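Local coordinates for endopolygalacturonase (Chondrostereum purpureum, PDB 1KCC), which probably hydrolyses the alpha-1,4 linkages between galacturonate units of polygalacturonan, at residues A[118-123]-A[149-154]; A[168-173]-A[190-195]; A[196-201]-A[226-231]. All blocks are in the same frame, centred on the assembly; numbering follows the deposited sequence.

Overall arrangement
From the N terminus the chain makes the three contacts in series; none nests in or crosses another. Contact 1 closes a loop of 25 residues, bringing the loop before strand 155-158 back beside the lead-in to strand 122-127. Contact 2 closes the shortest excursion, 16 residues, by pairing strand 162-170 with strand 190-192. Contact 3 follows directly and closes 24 residues between strands 197-202 and 226-230, which lie in the same parallel sheet that contact 1 reaches. T152 meets Q172 between contacts 1 and 2, and H195 packs on R226 between contacts 2 and 3. All three reach one bound galacturonate, whose site therefore spans several coils of the fold.

Contact 1. Residues A[118-123]-A[149-154]; sequences PAQAIS and GHNTDG. With GTR (beta-D-galactopyranuronic acid), chain B.
The side chain of Q120 runs alongside N151 and D153. CB begins near N151 O, and CG comes closest, with 3.3 Å between Q120 CG and N151 O. On another side CG meets the carboxylate carbon of D153, with 3.7 Å between Q120 CG and D153 CG. The bend at chi2 (86°) keeps CD and OE1 close to the same oxygen. At the tip, NE2 lies 3.8 Å from N151 CB, and the planes of the two side-chain amides are nearly parallel, 15° apart. NE2 is satisfied by T90 OG1 and by a water that it shares with D153 OD2, a bridge that would tie the amide to the carboxylate.

The backbones advance in the same general direction and are joined by two bonds. A121 N donates to D153 O at 2.8 Å, a fairly straight bond (159° at the hydrogen), and I122 N to G154 O at 3.0 Å. T152, the central residue of an inverse gamma turn, directs its CA hydrogen at A119 O, 3.4 Å from T152 CA.

Beyond these bonds the loop 149-154 reaches the sugar. H150 NE2 is hydrogen-bonded to the galacturonate O2 (2.7 Å), which lies in the ring plane, and N151 ND2 donates to its O3 at 3.0 Å, while N151 OD1 accepts from T90 N. T152 OG1 is bonded to Q172. N151, T152 and D153 form the NTD motif of the family at the substrate cleft, where the D153 carboxylate lies close to those of D156 and D173.

The arrangement is a coil-to-coil step of the right-handed parallel beta-helix of family 28: A121 and I122 face inward on V114 of strand 108-115 and V138 of strand 130-139, and I122 also touches F155 at the start of strand 155-158.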
loop_
_atom_site.group_PDB
_atom_site.type_symbol
_atom_site.label_atom_id
_atom_site.label_comp_id
_atom_site.label_asym_id
_atom_site.label_seq_id
_atom_site.Cartn_x
_atom_site.Cartn_y
_atom_site.Cartn_z
ATOM N N PRO A 118 -8.265 11.549 -3.728
ATOM C CA PRO A 118 -7.472 12.664 -4.280
ATOM C C PRO A 118 -6.014 12.272 -4.514
ATOM O O PRO A 118 -5.455 12.672 -5.547
ATOM C CB PRO A 118 -7.612 13.753 -3.214
ATOM C CG PRO A 118 -9.009 13.479 -2.634
ATOM C CD PRO A 118 -9.047 11.974 -2.504
ATOM N N ALA A 119 -5.432 11.527 -3.585
ATOM C CA ALA A 119 -4.049 11.010 -3.737
ATOM C C ALA A 119 -4.006 9.718 -2.931
ATOM O O ALA A 119 -4.778 8.782 -3.258
ATOM C CB ALA A 119 -3.018 12.047 -3.375
ATOM N N GLN A 120 -3.159 9.617 -1.930
ATOM C CA GLN A 120 -2.999 8.308 -1.268
ATOM C C GLN A 120 -4.347 7.903 -0.638
ATOM O O GLN A 120 -5.020 8.720 0.029
ATOM C CB GLN A 120 -1.924 8.378 -0.187
ATOM C CG GLN A 120 -0.512 8.626 -0.746
ATOM C CD GLN A 120 -0.167 10.092 -0.947
ATOM O OE1 GLN A 120 -1.009 10.980 -0.997
ATOM N NE2 GLN A 120 1.144 10.390 -1.191
ATOM N N ALA A 121 -4.722 6.637 -0.818
ATOM C CA ALA A 121 -6.095 6.216 -0.480
ATOM C C ALA A 121 -6.265 5.811 0.966
ATOM O O ALA A 121 -6.984 6.527 1.713
ATOM C CB ALA A 121 -6.524 5.108 -1.440
ATOM N N ILE A 122 -5.613 4.743 1.419
ATOM C CA ILE A 122 -5.848 4.213 2.755
ATOM C C ILE A 122 -4.521 4.165 3.532
ATOM O O ILE A 122 -3.596 3.450 3.141
ATOM C CB ILE A 122 -6.486 2.811 2.733
ATOM C CG1 ILE A 122 -7.794 2.842 1.927
ATOM C CG2 ILE A 122 -6.728 2.283 4.131
ATOM C CD1 ILE A 122 -8.471 1.496 1.755
ATOM N N SER A 123 -4.456 4.919 4.623
ATOM C CA SER A 123 -3.335 4.880 5.562
ATOM C C SER A 123 -3.722 3.978 6.730
ATOM O O SER A 123 -4.763 4.139 7.322
ATOM C CB SER A 123 -3.045 6.278 6.021
ATOM O OG SER A 123 -2.045 6.292 7.032
ATOM N N GLY A 149 -4.218 11.256 -12.424
ATOM C CA GLY A 149 -4.087 10.706 -11.073
ATOM C C GLY A 149 -2.611 10.449 -10.770
ATOM O O GLY A 149 -1.861 10.013 -11.659
ATOM N N HIS A 150 -2.180 10.681 -9.541
ATOM C CA HIS A 150 -0.767 10.496 -9.203
ATOM C C HIS A 150 -0.664 10.352 -7.691
ATOM O O HIS A 150 -1.464 10.935 -6.931
ATOM C CB HIS A 150 0.043 11.647 -9.749
ATOM C CG HIS A 150 1.513 11.291 -9.824
ATOM N ND1 HIS A 150 2.022 10.449 -10.778
ATOM C CD2 HIS A 150 2.549 11.688 -9.043
ATOM C CE1 HIS A 150 3.333 10.298 -10.606
ATOM N NE2 HIS A 150 3.685 11.062 -9.551
ATOM N N ASN A 151 0.318 9.597 -7.221
ATOM C CA ASN A 151 0.484 9.358 -5.779
ATOM C C ASN A 151 -0.799 8.756 -5.163
ATOM O O ASN A 151 -1.070 8.948 -3.977
ATOM C CB ASN A 151 0.894 10.610 -4.995
ATOM C CG ASN A 151 2.246 11.125 -5.451
ATOM O OD1 ASN A 151 2.342 12.264 -5.934
ATOM N ND2 ASN A 151 3.305 10.329 -5.309
ATOM N N THR A 152 -1.491 7.947 -5.970
ATOM C CA THR A 152 -2.759 7.312 -5.528
ATOM C C THR A 152 -2.522 5.935 -4.903
ATOM O O THR A 152 -3.191 4.964 -5.238
ATOM C CB THR A 152 -3.726 7.261 -6.711
ATOM O OG1 THR A 152 -2.960 6.815 -7.857
ATOM C CG2 THR A 152 -4.353 8.631 -6.986
ATOM N N ASP A 153 -1.598 5.907 -3.923
ATOM C CA ASP A 153 -1.264 4.632 -3.286
ATOM C C ASP A 153 -2.532 3.939 -2.769
ATOM O O ASP A 153 -3.409 4.562 -2.200
ATOM C CB ASP A 153 -0.392 4.876 -2.046
ATOM C CG ASP A 153 0.911 5.599 -2.257
ATOM O OD1 ASP A 153 1.039 6.335 -3.253
ATOM O OD2 ASP A 153 1.815 5.452 -1.399
ATOM N N GLY A 154 -2.577 2.604 -2.910
ATOM C CA GLY A 154 -3.717 1.886 -2.375
ATOM C C GLY A 154 -3.722 1.860 -0.855
ATOM O O GLY A 154 -4.640 2.364 -0.198
HETATM C C1 GTR B . 6.784 8.625 -8.879
HETATM C C2 GTR B . 6.169 9.598 -7.885
HETATM C C3 GTR B . 6.926 9.592 -6.655
HETATM C C4 GTR B . 7.003 8.170 -6.020
HETATM C C5 GTR B . 7.558 7.257 -7.130
HETATM C C6 GTR B . 7.574 5.813 -6.671
HETATM O O1 GTR B . 6.060 8.595 -10.071
HETATM O O2 GTR B . 6.151 10.913 -8.477
HETATM O O3 GTR B . 6.274 10.505 -5.673
HETATM O O4 GTR B . 5.701 7.760 -5.575
HETATM O O5 GTR B . 6.752 7.315 -8.328
HETATM O O6A GTR B . 6.819 4.942 -7.155
HETATM O O6B GTR B . 8.409 5.566 -5.793
HETATM O O HOH W 1 -3.220 13.014 -7.070
HETATM O O HOH W 2 2.900 7.898 -0.385
#

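Contact 2. Residues A[168-173]-A[190-195]; sequences IVKNQD and QCSGGH. With GTR (beta-D-galactopyranuronic acid), chain B.
The imidazole of H195, probably an active-site residue, carries the backbone of D173 over one face: D173 CA stands 3.8 Å from the ring centroid, 14° off the normal, a CH-pi contact, with the carbonyl oxygen of Q172 over the same face. At the ring edge, near its plane, sits the galacturonate carboxylate, whose O6A accepts from H195 ND1 at 2.7 Å. The carboxylate of D173 is turned 37° from the ring and takes a different part of the sugar, with O4 donating to D173 OD1 at 2.7 Å. With chi1 at -155°, CG swings away from the D173 backbone N, and the carboxylate extends to the sugar. An alanine at H195 is likely to leave O6A without this N-H donor and to open a gap beside D173 CA. D173 and D174 match the DD motif of the family, and G194-H195-G196 its GHG motif.

Behind this pair lies a parallel ladder between successive coils of the beta-helix, strands 168-170 and 190-192. V169 N donates to Q190 O (2.8 Å), S192 N to V169 O (2.8 Å) and N171 N to S192 O (3.1 Å). V169 and C191 point into the core, where C191 packs on V218 and is disulfide-linked to C175; I168, K170, Q190 and S192 lie on the other face.

Past the strands the two segments draw closer: a CB on G194 would fall about 2.1 Å from D173 O and nearly as close to N171 OD1, a clash. H195 N approaches D173 O from above the carbonyl plane and bonds to it at 2.9 Å.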
loop_
_atom_site.group_PDB
_atom_site.type_symbol
_atom_site.label_atom_id
_atom_site.label_comp_id
_atom_site.label_asym_id
_atom_site.label_seq_id
_atom_site.Cartn_x
_atom_site.Cartn_y
_atom_site.Cartn_z
ATOM N N ILE A 168 -8.415 -5.269 -4.089
ATOM C CA ILE A 168 -8.251 -4.916 -5.480
ATOM C C ILE A 168 -7.815 -3.448 -5.507
ATOM O O ILE A 168 -8.511 -2.644 -4.896
ATOM C CB ILE A 168 -9.543 -5.104 -6.260
ATOM C CG1 ILE A 168 -9.935 -6.576 -6.310
ATOM C CG2 ILE A 168 -9.429 -4.486 -7.659
ATOM C CD1 ILE A 168 -11.257 -6.831 -7.002
ATOM N N VAL A 169 -6.711 -3.150 -6.184
ATOM C CA VAL A 169 -6.269 -1.754 -6.314
ATOM C C VAL A 169 -6.013 -1.439 -7.798
ATOM O O VAL A 169 -5.252 -2.137 -8.458
ATOM C CB VAL A 169 -4.959 -1.521 -5.546
ATOM C CG1 VAL A 169 -4.471 -0.089 -5.745
ATOM C CG2 VAL A 169 -5.150 -1.842 -4.059
ATOM N N LYS A 170 -6.679 -0.400 -8.271
ATOM C CA LYS A 170 -6.501 0.142 -9.632
ATOM C C LYS A 170 -6.070 1.583 -9.450
ATOM O O LYS A 170 -6.863 2.415 -8.994
ATOM C CB LYS A 170 -7.835 0.103 -10.402
ATOM C CG LYS A 170 -8.387 -1.324 -10.517
ATOM C CD LYS A 170 -9.750 -1.321 -11.192
ATOM C CE LYS A 170 -10.285 -2.738 -11.386
ATOM N NZ LYS A 170 -11.793 -2.630 -11.754
ATOM N N ASN A 171 -4.808 1.889 -9.734
ATOM C CA ASN A 171 -4.301 3.188 -9.318
ATOM C C ASN A 171 -3.100 3.589 -10.177
ATOM O O ASN A 171 -2.887 3.057 -11.284
ATOM C CB ASN A 171 -3.986 3.231 -7.823
ATOM C CG ASN A 171 -2.766 2.373 -7.500
ATOM O OD1 ASN A 171 -2.323 1.567 -8.353
ATOM N ND2 ASN A 171 -2.203 2.570 -6.326
ATOM N N GLN A 172 -2.338 4.575 -9.666
ATOM C CA GLN A 172 -1.206 5.192 -10.392
ATOM C C GLN A 172 0.040 5.253 -9.562
ATOM O O GLN A 172 0.996 5.936 -9.947
ATOM C CB GLN A 172 -1.544 6.588 -10.921
ATOM C CG GLN A 172 -2.722 6.638 -11.914
ATOM C CD GLN A 172 -4.067 6.545 -11.215
ATOM O OE1 GLN A 172 -4.318 7.185 -10.162
ATOM N NE2 GLN A 172 -4.990 5.804 -11.819
ATOM N N ASP A 173 0.081 4.565 -8.397
ATOM C CA ASP A 173 1.311 4.537 -7.607
ATOM C C ASP A 173 1.345 3.191 -6.892
ATOM O O ASP A 173 0.692 2.221 -7.349
ATOM C CB ASP A 173 1.414 5.744 -6.645
ATOM C CG ASP A 173 2.874 6.091 -6.284
ATOM O OD1 ASP A 173 3.404 7.088 -6.813
ATOM O OD2 ASP A 173 3.488 5.369 -5.481
ATOM N N GLN A 190 -5.107 -8.096 -5.898
ATOM C CA GLN A 190 -4.938 -7.817 -7.303
ATOM C C GLN A 190 -4.593 -6.347 -7.494
ATOM O O GLN A 190 -5.399 -5.494 -7.021
ATOM C CB GLN A 190 -6.235 -8.114 -8.073
ATOM C CG GLN A 190 -6.544 -9.626 -8.011
ATOM C CD GLN A 190 -7.953 -9.792 -8.567
ATOM O OE1 GLN A 190 -8.079 -9.663 -9.780
ATOM N NE2 GLN A 190 -8.897 -10.067 -7.697
ATOM N N CYS A 191 -3.468 -6.053 -8.112
ATOM C CA CYS A 191 -2.962 -4.695 -8.294
ATOM C C CYS A 191 -2.824 -4.417 -9.774
ATOM O O CYS A 191 -2.204 -5.225 -10.473
ATOM C CB CYS A 191 -1.524 -4.612 -7.671
ATOM S SG CYS A 191 -1.388 -4.979 -5.918
ATOM N N SER A 192 -3.357 -3.304 -10.235
ATOM C CA SER A 192 -3.150 -2.951 -11.641
ATOM C C SER A 192 -2.979 -1.440 -11.777
ATOM O O SER A 192 -3.534 -0.638 -11.015
ATOM C CB SER A 192 -4.310 -3.414 -12.528
ATOM O OG SER A 192 -5.533 -2.836 -12.097
ATOM N N GLY A 193 -2.222 -1.043 -12.813
ATOM C CA GLY A 193 -2.094 0.348 -13.238
ATOM C C GLY A 193 -0.988 1.131 -12.547
ATOM O O GLY A 193 -0.528 2.147 -13.083
ATOM N N GLY A 194 -0.566 0.673 -11.358
ATOM C CA GLY A 194 0.270 1.495 -10.472
ATOM C C GLY A 194 1.733 1.111 -10.565
ATOM O O GLY A 194 2.281 0.848 -11.650
ATOM N N HIS A 195 2.398 1.183 -9.401
ATOM C CA HIS A 195 3.835 1.026 -9.292
ATOM C C HIS A 195 4.215 -0.265 -8.566
ATOM O O HIS A 195 5.405 -0.411 -8.243
ATOM C CB HIS A 195 4.490 2.242 -8.635
ATOM C CG HIS A 195 4.347 3.524 -9.444
ATOM N ND1 HIS A 195 4.937 4.713 -9.060
ATOM C CD2 HIS A 195 3.690 3.791 -10.587
ATOM C CE1 HIS A 195 4.631 5.648 -9.929
ATOM N NE2 HIS A 195 3.862 5.119 -10.869
HETATM C C1 GTR B . 6.784 8.625 -8.879
HETATM C C2 GTR B . 6.169 9.598 -7.885
HETATM C C3 GTR B . 6.926 9.592 -6.655
HETATM C C4 GTR B . 7.003 8.170 -6.020
HETATM C C5 GTR B . 7.558 7.257 -7.130
HETATM C C6 GTR B . 7.574 5.813 -6.671
HETATM O O1 GTR B . 6.060 8.595 -10.071
HETATM O O2 GTR B . 6.151 10.913 -8.477
HETATM O O3 GTR B . 6.274 10.505 -5.673
HETATM O O4 GTR B . 5.701 7.760 -5.575
HETATM O O5 GTR B . 6.752 7.315 -8.328
HETATM O O6A GTR B . 6.819 4.942 -7.155
HETATM O O6B GTR B . 8.409 5.566 -5.793
HETATM O O HOH W 3 -6.393 -4.673 -10.092
HETATM O O HOH W 4 -1.911 -1.103 -8.308
#

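Contact 3. Residues A[196-201]-A[226-231]; sequences GISIGS and RIKAQR. With GTR (beta-D-galactopyranuronic acid), chain B.
S198 OG is gripped by hydrogen bonds to D174 OD1 and to a water that accepts from R226 NE, coupling this hydroxyl to the guanidinium across the strands. The water lies in the guanidinium plane, and so does the carboxylate carbon of the galacturonate at another edge. There R226 NH2 donates to O6A of the sugar at 2.8 Å and R226 NH1 to O6B at a longer 3.2 Å, while K228 NZ adds a second donor to O6B at 2.9 Å. D174 forms salt bridges with both R226 and K228, which would hold the two cations together at the sugar's carboxylate.

The lysine reaches this point by an unusual start: at chi1 32° its CG is squeezed between the backbone N and carbonyl carbon, with the chain extended beyond. It passes S201 N and lays K228 CE over the centre of one guanidinium face, 3.6 Å above its plane.

The platform is two neighbouring parallel strands of the beta-helix, inclined by 7°. R226 N donates to I197 O (3.0 Å), I199 N to R226 O (2.9 Å) and K228 N to I199 O (2.9 Å). R226, I227 and K228 form the RIK motif of the family, whose alternation puts R226 and K228 at the sugar; I227 turns to the core and touches I199 through CG2 atoms, both packing on V238.

G200, followed by a cis peptide, approaches K228 O through its CA, where a side chain would collide. Q230 NE2 donates to S201 OG at 3.0 Å, almost in its amide plane (167° at the hydrogen).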
loop_
_atom_site.group_PDB
_atom_site.type_symbol
_atom_site.label_atom_id
_atom_site.label_comp_id
_atom_site.label_asym_id
_atom_site.label_seq_id
_atom_site.Cartn_x
_atom_site.Cartn_y
_atom_site.Cartn_z
ATOM N N GLY A 196 3.289 -1.170 -8.393
ATOM C CA GLY A 196 3.630 -2.515 -7.861
ATOM C C GLY A 196 3.546 -2.582 -6.357
ATOM O O GLY A 196 2.966 -1.742 -5.661
ATOM N N ILE A 197 4.128 -3.666 -5.842
ATOM C CA ILE A 197 4.059 -3.979 -4.398
ATOM C C ILE A 197 5.374 -3.573 -3.754
ATOM O O ILE A 197 6.423 -4.128 -4.108
ATOM C CB ILE A 197 3.806 -5.477 -4.196
ATOM C CG1 ILE A 197 2.434 -5.886 -4.780
ATOM C CG2 ILE A 197 3.920 -5.856 -2.721
ATOM C CD1 ILE A 197 2.261 -7.418 -4.819
ATOM N N SER A 198 5.321 -2.562 -2.869
ATOM C CA SER A 198 6.553 -1.956 -2.362
ATOM C C SER A 198 6.698 -2.078 -0.850
ATOM O O SER A 198 5.756 -1.927 -0.070
ATOM C CB SER A 198 6.599 -0.476 -2.720
ATOM O OG SER A 198 6.796 -0.337 -4.102
ATOM N N ILE A 199 7.989 -2.232 -0.483
ATOM C CA ILE A 199 8.452 -1.891 0.848
ATOM C C ILE A 199 9.252 -0.616 0.718
ATOM O O ILE A 199 10.186 -0.544 -0.114
ATOM C CB ILE A 199 9.298 -3.043 1.466
ATOM C CG1 ILE A 199 8.410 -4.261 1.679
ATOM C CG2 ILE A 199 10.003 -2.529 2.722
ATOM C CD1 ILE A 199 9.195 -5.524 2.010
ATOM N N GLY A 200 8.847 0.413 1.472
ATOM C CA GLY A 200 9.481 1.722 1.431
ATOM C C GLY A 200 8.702 2.731 0.562
ATOM O O GLY A 200 7.600 2.472 0.111
ATOM N N SER A 201 9.316 3.908 0.338
ATOM C CA SER A 201 10.732 4.161 0.634
ATOM C C SER A 201 10.977 4.179 2.128
ATOM O O SER A 201 10.212 4.748 2.969
ATOM C CB SER A 201 11.148 5.483 -0.068
ATOM O OG SER A 201 10.808 6.584 0.678
ATOM N N ARG A 226 9.199 -4.072 -5.291
ATOM C CA ARG A 226 10.321 -3.228 -4.936
ATOM C C ARG A 226 10.572 -3.233 -3.436
ATOM O O ARG A 226 9.631 -3.231 -2.646
ATOM C CB ARG A 226 10.092 -1.768 -5.309
ATOM C CG ARG A 226 10.338 -1.422 -6.754
ATOM C CD ARG A 226 10.389 0.170 -6.803
ATOM N NE ARG A 226 8.999 0.597 -6.589
ATOM C CZ ARG A 226 8.681 1.915 -6.719
ATOM N NH1 ARG A 226 9.602 2.827 -7.003
ATOM N NH2 ARG A 226 7.395 2.288 -6.521
ATOM N N ILE A 227 11.846 -3.158 -3.092
ATOM C CA ILE A 227 12.272 -2.733 -1.745
ATOM C C ILE A 227 13.146 -1.532 -1.969
ATOM O O ILE A 227 14.206 -1.644 -2.605
ATOM C CB ILE A 227 13.011 -3.837 -0.953
ATOM C CG1 ILE A 227 12.173 -5.135 -0.978
ATOM C CG2 ILE A 227 13.309 -3.326 0.457
ATOM C CD1 ILE A 227 12.883 -6.264 -0.210
ATOM N N LYS A 228 12.677 -0.353 -1.521
ATOM C CA LYS A 228 13.354 0.909 -1.779
ATOM C C LYS A 228 13.701 1.567 -0.476
ATOM O O LYS A 228 12.843 1.731 0.405
ATOM C CB LYS A 228 12.453 1.854 -2.640
ATOM C CG LYS A 228 10.957 1.755 -2.441
ATOM C CD LYS A 228 10.183 2.902 -3.191
ATOM C CE LYS A 228 8.677 2.561 -3.127
ATOM N NZ LYS A 228 7.864 3.719 -3.603
ATOM N N ALA A 229 14.954 1.969 -0.329
ATOM C CA ALA A 229 15.395 2.761 0.822
ATOM C C ALA A 229 15.999 4.050 0.318
ATOM O O ALA A 229 16.778 4.051 -0.632
ATOM C CB ALA A 229 16.413 2.036 1.683
ATOM N N GLN A 230 15.639 5.148 0.996
ATOM C CA GLN A 230 16.280 6.399 0.700
ATOM C C GLN A 230 17.797 6.261 0.835
ATOM O O GLN A 230 18.300 5.751 1.850
ATOM C CB GLN A 230 15.786 7.481 1.708
ATOM C CG GLN A 230 14.295 7.706 1.460
ATOM C CD GLN A 230 13.508 8.462 2.484
ATOM O OE1 GLN A 230 14.146 9.285 3.133
ATOM N NE2 GLN A 230 12.214 8.339 2.628
ATOM N N ARG A 231 18.502 6.772 -0.171
ATOM C CA ARG A 231 19.991 6.761 -0.093
ATOM C C ARG A 231 20.481 7.311 1.192
ATOM O O ARG A 231 21.489 6.835 1.718
ATOM C CB ARG A 231 20.511 7.558 -1.293
ATOM C CG ARG A 231 22.050 7.599 -1.314
ATOM C CD ARG A 231 22.567 8.448 -2.455
ATOM N NE ARG A 231 22.410 7.818 -3.735
ATOM C CZ ARG A 231 21.634 8.270 -4.711
ATOM N NH1 ARG A 231 20.810 9.314 -4.592
ATOM N NH2 ARG A 231 21.618 7.645 -5.909
HETATM C C1 GTR B . 6.784 8.625 -8.879
HETATM C C2 GTR B . 6.169 9.598 -7.885
HETATM C C3 GTR B . 6.926 9.592 -6.655
HETATM C C4 GTR B . 7.003 8.170 -6.020
HETATM C C5 GTR B . 7.558 7.257 -7.130
HETATM C C6 GTR B . 7.574 5.813 -6.671
HETATM O O1 GTR B . 6.060 8.595 -10.071
HETATM O O2 GTR B . 6.151 10.913 -8.477
HETATM O O3 GTR B . 6.274 10.505 -5.673
HETATM O O4 GTR B . 5.701 7.760 -5.575
HETATM O O5 GTR B . 6.752 7.315 -8.328
HETATM O O6A GTR B . 6.819 4.942 -7.155
HETATM O O6B GTR B . 8.409 5.566 -5.793
HETATM O O HOH W 5 7.953 -5.370 -2.052
HETATM O O HOH W 6 7.047 -1.609 -6.536
HETATM O O HOH W 7 8.257 5.746 -1.678
#